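Local coordinates for dTDP-4-dehydrorhamnose reductase (PDB 5U9C), which probably catalyses the NADPH-dependent reduction of dTDP-4-dehydro-beta-L-rhamnose to dTDP-L-rhamnose, in the pathway that makes dTDP-L-rhamnose, at residues I152-M157 / M197-F202; L190-S195 / E260-I265; L215-S220 / P274-W279. All coordinates share one frame; numbering follows the deposited sequence.

Interaction 1: I152-M157 / M197-F202; sequences IRAGWM and MQLCNF
Helix 196-209 packs against one face of the parallel Rossmann-type sheet, where Ile-152 and Ala-154 of the sheet, with Met-157 just beyond it on strand 156-158, meet Leu-199 and Phe-202. Strand 152-154 and helix segment 197-202 run almost exactly antiparallel, at 172°, with their axes 11.4 Å apart. The contact is wholly apolar, and no hydrogen bond crosses it. Leu-199 is the central side chain. Its CG stands anti to the backbone N, which sets its two methyls against the strand residues, and they take different partners. CD1 lies 4.0 Å from CG2 of Ile-152, where the two side chains run alongside, heading opposite ways. CD2 faces CB of Ala-154 at 4.3 Å and the end of Met-157. Met-157 is modelled as selenomethionine. Its chain bends at chi2 (83°) and chi3 (80°), which brings the selenium end against Leu-199, roughly perpendicular to it. Methyl CE is 3.9 Å from CD2 of Leu-199, and SE is nearly as close. The other branch of Ile-152 reaches Phe-202.

Residues of neighbouring elements complete this core. Leu-17 of helix 16-25, Leu-104 of strand 100-106 and Phe-217 of strand 213-217 all touch Leu-199. On the opposite side of the strand, Arg-153 points away from the helix, forms a salt bridge with Glu-138 and bonds to His-216. The Phe-202 ring is met at its edge, near the ring plane, by Ile-152: CD1 lies 3.9 Å from CE2.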
loop_
_atom_site.group_PDB
_atom_site.type_symbol
_atom_site.label_atom_id
_atom_site.label_comp_id
_atom_site.label_asym_id
_atom_site.label_seq_id
_atom_site.Cartn_x
_atom_site.Cartn_y
_atom_site.Cartn_z
ATOM N N ILE D 152 25.345 14.007 4.929
ATOM C CA ILE D 152 24.440 14.899 5.640
ATOM C C ILE D 152 23.206 15.120 4.787
ATOM O O ILE D 152 23.300 15.547 3.622
ATOM C CB ILE D 152 25.056 16.259 5.931
ATOM C CG1 ILE D 152 26.379 16.107 6.688
ATOM C CG2 ILE D 152 24.059 17.120 6.719
ATOM C CD1 ILE D 152 27.071 17.430 6.956
ATOM N N ARG D 153 22.051 14.847 5.362
ATOM C CA ARG D 153 20.796 15.068 4.669
ATOM C C ARG D 153 20.214 16.384 5.157
ATOM O O ARG D 153 20.002 16.578 6.354
ATOM C CB ARG D 153 19.814 13.917 4.899
ATOM C CG ARG D 153 20.322 12.550 4.461
ATOM C CD ARG D 153 19.224 11.495 4.532
ATOM N NE ARG D 153 19.659 10.173 4.116
ATOM C CZ ARG D 153 19.627 9.053 4.838
ATOM N NH1 ARG D 153 19.115 9.014 6.071
ATOM N NH2 ARG D 153 20.059 7.926 4.285
ATOM N N ALA D 154 20.020 17.305 4.215
ATOM C CA ALA D 154 19.408 18.608 4.475
ATOM C C ALA D 154 17.990 18.587 3.913
ATOM O O ALA D 154 17.683 17.831 2.991
ATOM C CB ALA D 154 20.206 19.725 3.806
ATOM N N GLY D 155 17.135 19.414 4.485
ATOM C CA GLY D 155 15.753 19.535 4.056
ATOM C C GLY D 155 15.638 20.695 3.071
ATOM O O GLY D 155 16.443 20.811 2.140
ATOM N N TRP D 156 14.639 21.550 3.267
ATOM C CA TRP D 156 14.457 22.726 2.399
ATOM C C TRP D 156 15.502 23.788 2.769
ATOM O O TRP D 156 15.403 24.436 3.823
ATOM C CB TRP D 156 13.053 23.292 2.552
ATOM C CG TRP D 156 11.952 22.338 2.134
ATOM C CD1 TRP D 156 12.034 21.347 1.197
ATOM C CD2 TRP D 156 10.579 22.412 2.518
ATOM N NE1 TRP D 156 10.800 20.748 1.034
ATOM C CE2 TRP D 156 9.889 21.401 1.820
ATOM C CE3 TRP D 156 9.873 23.205 3.410
ATOM C CZ2 TRP D 156 8.528 21.175 1.992
ATOM C CZ3 TRP D 156 8.511 22.979 3.576
ATOM C CH2 TRP D 156 7.858 21.977 2.874
HETATM N N MSE D 157 16.509 23.936 1.914
HETATM C CA MSE D 157 17.629 24.837 2.185
HETATM C C MSE D 157 17.260 26.306 2.081
HETATM O O MSE D 157 16.611 26.723 1.134
HETATM C CB MSE D 157 18.752 24.464 1.207
HETATM C CG MSE D 157 20.116 25.085 1.545
HETATM SE SE MSE D 157 21.033 23.997 2.911
HETATM C CE MSE D 157 21.670 22.616 1.658
HETATM N N MSE D 197 23.652 28.694 6.458
HETATM C CA MSE D 197 24.726 29.263 7.310
HETATM C C MSE D 197 25.004 28.385 8.515
HETATM O O MSE D 197 26.166 28.222 8.900
HETATM C CB MSE D 197 24.452 30.726 7.688
HETATM C CG MSE D 197 25.577 31.361 8.533
HETATM SE SE MSE D 197 27.368 31.372 7.659
HETATM C CE MSE D 197 28.466 31.737 9.261
ATOM N N GLN D 198 23.971 27.802 9.118
ATOM C CA GLN D 198 24.184 26.893 10.265
ATOM C C GLN D 198 24.848 25.605 9.784
ATOM O O GLN D 198 25.767 25.091 10.435
ATOM C CB GLN D 198 22.881 26.547 10.995
ATOM C CG GLN D 198 22.213 27.694 11.741
ATOM C CD GLN D 198 20.922 27.286 12.472
ATOM O OE1 GLN D 198 20.146 26.425 12.003
ATOM N NE2 GLN D 198 20.686 27.918 13.641
ATOM N N LEU D 199 24.404 25.112 8.626
ATOM C CA LEU D 199 24.978 23.889 8.046
ATOM C C LEU D 199 26.470 24.124 7.739
ATOM O O LEU D 199 27.314 23.249 7.972
ATOM C CB LEU D 199 24.203 23.448 6.802
ATOM C CG LEU D 199 24.747 22.245 6.034
ATOM C CD1 LEU D 199 24.954 21.058 6.970
ATOM C CD2 LEU D 199 23.815 21.882 4.891
ATOM N N CYS D 200 26.784 25.318 7.243
ATOM C CA CYS D 200 28.179 25.691 6.964
ATOM C C CYS D 200 29.025 25.582 8.248
ATOM O O CYS D 200 30.057 24.943 8.272
ATOM C CB CYS D 200 28.245 27.123 6.417
ATOM S SG CYS D 200 29.920 27.756 6.185
ATOM N N ASN D 201 28.557 26.207 9.320
ATOM C CA ASN D 201 29.268 26.165 10.591
ATOM C C ASN D 201 29.469 24.719 11.068
ATOM O O ASN D 201 30.541 24.387 11.594
ATOM C CB ASN D 201 28.530 26.989 11.648
ATOM C CG ASN D 201 28.512 28.489 11.321
ATOM O OD1 ASN D 201 29.416 29.005 10.653
ATOM N ND2 ASN D 201 27.496 29.192 11.809
ATOM N N PHE D 202 28.444 23.883 10.888
ATOM C CA PHE D 202 28.526 22.487 11.283
ATOM C C PHE D 202 29.566 21.753 10.442
ATOM O O PHE D 202 30.327 20.933 10.970
ATOM C CB PHE D 202 27.182 21.745 11.194
ATOM C CG PHE D 202 27.312 20.276 11.494
ATOM C CD1 PHE D 202 27.344 19.831 12.804
ATOM C CD2 PHE D 202 27.506 19.358 10.479
ATOM C CE1 PHE D 202 27.502 18.485 13.096
ATOM C CE2 PHE D 202 27.693 18.016 10.762
ATOM C CZ PHE D 202 27.683 17.582 12.065
#

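Interaction 2: L190-S195 / E260-I265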
loop_
_atom_site.group_PDB
_atom_site.type_symbol
_atom_site.label_atom_id
_atom_site.label_comp_id
_atom_site.label_asym_id
_atom_site.label_seq_id
_atom_site.Cartn_x
_atom_site.Cartn_y
_atom_site.Cartn_z
ATOM N N LEU D 190 4.500 18.920 3.488
ATOM C CA LEU D 190 5.301 19.319 4.635
ATOM C C LEU D 190 6.779 18.961 4.472
ATOM O O LEU D 190 7.141 18.054 3.707
ATOM C CB LEU D 190 4.761 18.637 5.890
ATOM C CG LEU D 190 3.262 18.797 6.191
ATOM C CD1 LEU D 190 2.823 17.887 7.334
ATOM C CD2 LEU D 190 2.975 20.238 6.508
ATOM N N GLY D 191 7.613 19.657 5.238
ATOM C CA GLY D 191 9.062 19.449 5.219
ATOM C C GLY D 191 9.704 20.126 6.408
ATOM O O GLY D 191 9.014 20.575 7.314
ATOM N N SER D 192 11.036 20.165 6.405
ATOM C CA SER D 192 11.832 20.808 7.427
ATOM C C SER D 192 12.816 21.754 6.745
ATOM O O SER D 192 13.330 21.463 5.643
ATOM C CB SER D 192 12.609 19.749 8.222
ATOM O OG SER D 192 11.727 18.884 8.935
ATOM N N ILE D 193 13.114 22.878 7.387
ATOM C CA ILE D 193 14.074 23.802 6.789
ATOM C C ILE D 193 15.487 23.579 7.343
ATOM O O ILE D 193 15.674 23.173 8.494
ATOM C CB ILE D 193 13.682 25.291 6.973
ATOM C CG1 ILE D 193 13.516 25.652 8.440
ATOM C CG2 ILE D 193 12.409 25.617 6.196
ATOM C CD1 ILE D 193 13.205 27.118 8.659
ATOM N N THR D 194 16.470 23.838 6.499
ATOM C CA THR D 194 17.873 23.776 6.862
ATOM C C THR D 194 18.514 25.112 6.516
ATOM O O THR D 194 18.563 25.511 5.337
ATOM C CB THR D 194 18.625 22.676 6.090
ATOM O OG1 THR D 194 18.089 21.393 6.425
ATOM C CG2 THR D 194 20.128 22.688 6.455
ATOM N N SER D 195 19.011 25.798 7.538
ATOM C CA SER D 195 19.745 27.053 7.344
ATOM C C SER D 195 21.112 26.737 6.757
ATOM O O SER D 195 21.908 26.028 7.388
ATOM C CB SER D 195 19.931 27.784 8.682
ATOM O OG SER D 195 20.955 28.769 8.583
ATOM N N GLU D 260 8.293 15.374 3.782
ATOM C CA GLU D 260 9.709 15.007 3.696
ATOM C C GLU D 260 10.432 15.567 4.927
ATOM O O GLU D 260 11.643 15.775 4.924
ATOM C CB GLU D 260 10.361 15.423 2.400
ATOM C CG GLU D 260 10.303 16.899 2.074
ATOM C CD GLU D 260 11.200 17.249 0.894
ATOM O OE1 GLU D 260 10.710 17.926 -0.022
ATOM O OE2 GLU D 260 12.394 16.812 0.868
ATOM N N GLY D 261 9.677 15.780 5.998
ATOM C CA GLY D 261 10.264 16.244 7.230
ATOM C C GLY D 261 11.351 15.289 7.732
ATOM O O GLY D 261 11.223 14.063 7.614
ATOM N N ILE D 262 12.443 15.858 8.228
ATOM C CA ILE D 262 13.529 15.079 8.825
ATOM C C ILE D 262 13.896 15.593 10.216
ATOM O O ILE D 262 13.779 16.790 10.501
ATOM C CB ILE D 262 14.794 15.047 7.963
ATOM C CG1 ILE D 262 15.187 16.444 7.489
ATOM C CG2 ILE D 262 14.595 14.135 6.755
ATOM C CD1 ILE D 262 16.592 16.485 6.911
ATOM N N GLU D 263 14.269 14.666 11.085
ATOM C CA GLU D 263 14.757 14.984 12.422
ATOM C C GLU D 263 15.963 14.088 12.691
ATOM O O GLU D 263 16.212 13.114 11.944
ATOM C CB GLU D 263 13.662 14.843 13.483
ATOM C CG GLU D 263 13.172 13.449 13.733
ATOM C CD GLU D 263 11.866 13.445 14.511
ATOM O OE1 GLU D 263 10.871 13.990 14.019
ATOM O OE2 GLU D 263 11.824 12.866 15.598
ATOM N N SER D 264 16.766 14.458 13.681
ATOM C CA SER D 264 17.964 13.685 13.998
ATOM C C SER D 264 17.894 13.081 15.366
ATOM O O SER D 264 17.442 13.720 16.320
ATOM C CB SER D 264 19.215 14.555 13.928
ATOM O OG SER D 264 20.394 13.792 14.209
ATOM N N ILE D 265 18.345 11.840 15.453
ATOM C CA ILE D 265 18.495 11.166 16.745
ATOM C C ILE D 265 19.967 11.130 17.141
ATOM O O ILE D 265 20.293 10.635 18.204
ATOM C CB ILE D 265 17.975 9.728 16.710
ATOM C CG1 ILE D 265 18.602 8.948 15.540
ATOM C CG2 ILE D 265 16.466 9.762 16.581
ATOM C CD1 ILE D 265 18.335 7.453 15.569
HETATM O O HOH W 1 12.470 18.352 4.626
HETATM O O HOH W 2 10.657 17.070 10.851
#
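Leu-190 and Glu-260 join two small sheets. Strand 190-195, broken along its length, lies between strands 156-158 and 223-224 in a mixed sheet, and strand 261-262 pairs in parallel with 117-118. One direct backbone hydrogen bond and two waters link the segments. The direct bond runs from Glu-260 N to Leu-190 O, at 2.9 Å and nearly straight (166°). The nearest pair of CA atoms is Gly-191 and Gly-261, 4.0 Å apart.

Ser-192 is the side chain that reaches across. Its chi1 of -64° sets OG beside the backbone N, on the flank facing Gly-261, whose CA is 3.5 Å from OG. The same OG shares water 2 with Ile-262 O, although the water bond to Ile-262 is weak. Gly-221 is the stronger polar partner of this hydroxyl. Beside it, CB of Ser-192 lies 4.3 Å from CG1 of Ile-262.

Glu-260 holds CG between its backbone N and carbonyl carbon (chi1 57°), a crowded position. This places CG 3.7 Å from Leu-190 O. Beyond CG the chain is extended, and its buried carboxylate is bonded at both oxygens: OE1 to Trp-156 NE1 and OE2 to Ser-107 OG. The side chain of Arg-256, seen to bind (R)-malate in a structure of this protein, is about 6 Å from that of Glu-260. Water 1 links the two backbones: it accepts from Ser-192 N and donates to Glu-260 O, 2.7 Å away.

Interaction 3: L215-S220 / P274-W279; sequences LHFASS and PKPSLW
The Phe-217 ring carries Pro-276 over one face and has the carbonyl oxygen of Pro-274 at its edge, in the ring plane. CG of Pro-276 lies 3.9 Å from the ring centroid and 14° off the normal, a CH-pi contact. Phe-217 turns its CG away from its own backbone N (chi1 -169°), and this brings the ring to the proline. Pro-274 O, 3.8 Å from CE2 of Phe-217, is buried by this contact with no partner in the model. The indole of Trp-279 has Ser-220 O at its edge, in plane, 3.4 Å from CD1.

Beyond Pro-276 the backbones pair. Ser-220 N donates to Ser-277 O at 2.9 Å. Trp-279 N donates to Ser-220 O at 3.1 Å, more bent, at 150°. Ser-220 and Leu-278 thus form a single beta bridge just before helix 279-288. Asp-282 of that helix bonds to both Ser-219 OG and Ser-277 N.

The chemistry therefore divides along the contact. Apolar packing on an aromatic face joins the loop to the end of strand 213-217, and two backbone hydrogen bonds hold the loop and the first residue of helix 279-288 to Ser-220.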
loop_
_atom_site.group_PDB
_atom_site.type_symbol
_atom_site.label_atom_id
_atom_site.label_comp_id
_atom_site.label_asym_id
_atom_site.label_seq_id
_atom_site.Cartn_x
_atom_site.Cartn_y
_atom_site.Cartn_z
ATOM N N LEU D 215 23.993 11.756 8.963
ATOM C CA LEU D 215 23.275 12.676 9.835
ATOM C C LEU D 215 22.209 13.444 9.083
ATOM O O LEU D 215 22.316 13.664 7.884
ATOM C CB LEU D 215 24.238 13.698 10.431
ATOM C CG LEU D 215 25.208 13.240 11.504
ATOM C CD1 LEU D 215 26.289 14.284 11.720
ATOM C CD2 LEU D 215 24.451 12.957 12.798
ATOM N N HIS D 216 21.174 13.830 9.812
ATOM C CA HIS D 216 20.120 14.697 9.312
ATOM C C HIS D 216 20.405 16.049 9.948
ATOM O O HIS D 216 20.552 16.131 11.164
ATOM C CB HIS D 216 18.780 14.196 9.821
ATOM C CG HIS D 216 18.305 12.965 9.135
ATOM N ND1 HIS D 216 17.039 12.457 9.327
ATOM C CD2 HIS D 216 18.876 12.211 8.167
ATOM C CE1 HIS D 216 16.880 11.392 8.561
ATOM N NE2 HIS D 216 17.982 11.212 7.858
ATOM N N PHE D 217 20.464 17.107 9.141
ATOM C CA PHE D 217 20.734 18.439 9.664
ATOM C C PHE D 217 19.607 19.383 9.240
ATOM O O PHE D 217 19.519 19.809 8.070
ATOM C CB PHE D 217 22.119 18.960 9.221
ATOM C CG PHE D 217 22.547 20.221 9.952
ATOM C CD1 PHE D 217 22.065 21.458 9.558
ATOM C CD2 PHE D 217 23.394 20.165 11.046
ATOM C CE1 PHE D 217 22.423 22.609 10.224
ATOM C CE2 PHE D 217 23.762 21.325 11.714
ATOM C CZ PHE D 217 23.276 22.547 11.299
ATOM N N ALA D 218 18.734 19.695 10.199
ATOM C CA ALA D 218 17.585 20.567 9.945
ATOM C C ALA D 218 17.021 21.170 11.219
ATOM O O ALA D 218 17.139 20.579 12.309
ATOM C CB ALA D 218 16.483 19.776 9.244
ATOM N N SER D 219 16.387 22.331 11.072
ATOM C CA SER D 219 15.724 22.978 12.187
ATOM C C SER D 219 14.564 22.086 12.649
ATOM O O SER D 219 13.995 21.320 11.858
ATOM C CB SER D 219 15.194 24.356 11.779
ATOM O OG SER D 219 16.230 25.200 11.323
ATOM N N SER D 220 14.223 22.202 13.924
ATOM C CA SER D 220 13.144 21.421 14.509
ATOM C C SER D 220 11.787 21.938 14.019
ATOM O O SER D 220 11.516 23.139 14.089
ATOM C CB SER D 220 13.226 21.501 16.039
ATOM O OG SER D 220 12.161 20.808 16.652
ATOM N N PRO D 274 28.108 22.832 16.378
ATOM C CA PRO D 274 27.074 23.858 16.208
ATOM C C PRO D 274 25.793 23.177 15.698
ATOM O O PRO D 274 25.848 22.444 14.705
ATOM C CB PRO D 274 27.648 24.786 15.133
ATOM C CG PRO D 274 29.018 24.301 14.836
ATOM C CD PRO D 274 29.140 22.911 15.337
ATOM N N LYS D 275 24.665 23.436 16.356
ATOM C CA LYS D 275 23.405 22.769 16.044
ATOM C C LYS D 275 22.302 23.689 15.543
ATOM O O LYS D 275 22.345 24.887 15.784
ATOM C CB LYS D 275 22.924 22.026 17.302
ATOM C CG LYS D 275 23.976 21.040 17.840
ATOM C CD LYS D 275 23.554 20.288 19.080
ATOM C CE LYS D 275 24.680 19.397 19.576
ATOM N NZ LYS D 275 25.882 20.168 20.051
ATOM N N PRO D 276 21.303 23.126 14.834
ATOM C CA PRO D 276 20.202 23.981 14.423
ATOM C C PRO D 276 19.311 24.231 15.624
ATOM O O PRO D 276 19.485 23.604 16.670
ATOM C CB PRO D 276 19.459 23.146 13.379
ATOM C CG PRO D 276 20.102 21.813 13.362
ATOM C CD PRO D 276 21.033 21.721 14.517
ATOM N N SER D 277 18.339 25.106 15.464
ATOM C CA SER D 277 17.429 25.433 16.556
ATOM C C SER D 277 15.968 25.202 16.088
ATOM O O SER D 277 15.704 24.283 15.297
ATOM C CB SER D 277 17.727 26.879 16.997
ATOM O OG SER D 277 16.882 27.303 18.034
ATOM N N LEU D 278 15.030 25.997 16.586
ATOM C CA LEU D 278 13.625 25.893 16.200
ATOM C C LEU D 278 13.457 26.563 14.827
ATOM O O LEU D 278 14.132 27.556 14.532
ATOM C CB LEU D 278 12.741 26.553 17.244
ATOM C CG LEU D 278 12.865 26.009 18.677
ATOM C CD1 LEU D 278 12.102 26.876 19.675
ATOM C CD2 LEU D 278 12.410 24.554 18.779
ATOM N N TRP D 279 12.583 26.017 13.982
ATOM C CA TRP D 279 12.411 26.570 12.611
ATOM C C TRP D 279 12.096 28.075 12.586
ATOM O O TRP D 279 12.702 28.793 11.818
ATOM C CB TRP D 279 11.378 25.774 11.797
ATOM C CG TRP D 279 9.952 26.028 12.134
ATOM C CD1 TRP D 279 9.209 25.427 13.113
ATOM C CD2 TRP D 279 9.089 26.971 11.501
ATOM N NE1 TRP D 279 7.934 25.923 13.106
ATOM C CE2 TRP D 279 7.826 26.862 12.119
ATOM C CE3 TRP D 279 9.257 27.896 10.458
ATOM C CZ2 TRP D 279 6.731 27.650 11.740
ATOM C CZ3 TRP D 279 8.159 28.658 10.059
ATOM C CH2 TRP D 279 6.916 28.535 10.711
#

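How the interactions relate
The three contacts lie close together, with centres 8 to 10 Å apart. Strands 149-154 and 213-217 are neighbours in the parallel sheet and join interactions 1 and 3. Interactions 1 and 2 share the small mixed sheet, where strand 156-158 lies beside strand 190-195. Strand 190-195 runs into helix 196-209, and strand 213-217 follows. Along the chain, interaction 1 closes before interaction 3 opens, while interaction 2 interleaves with both. Thr-194 OG1 is a common point: it bonds to Gly-155 N of interaction 1 and Phe-217 O of interaction 3. The cluster thus ties the Rossmann-type core to the later loops and the C-terminal helix, near residues seen to bind (R)-malate.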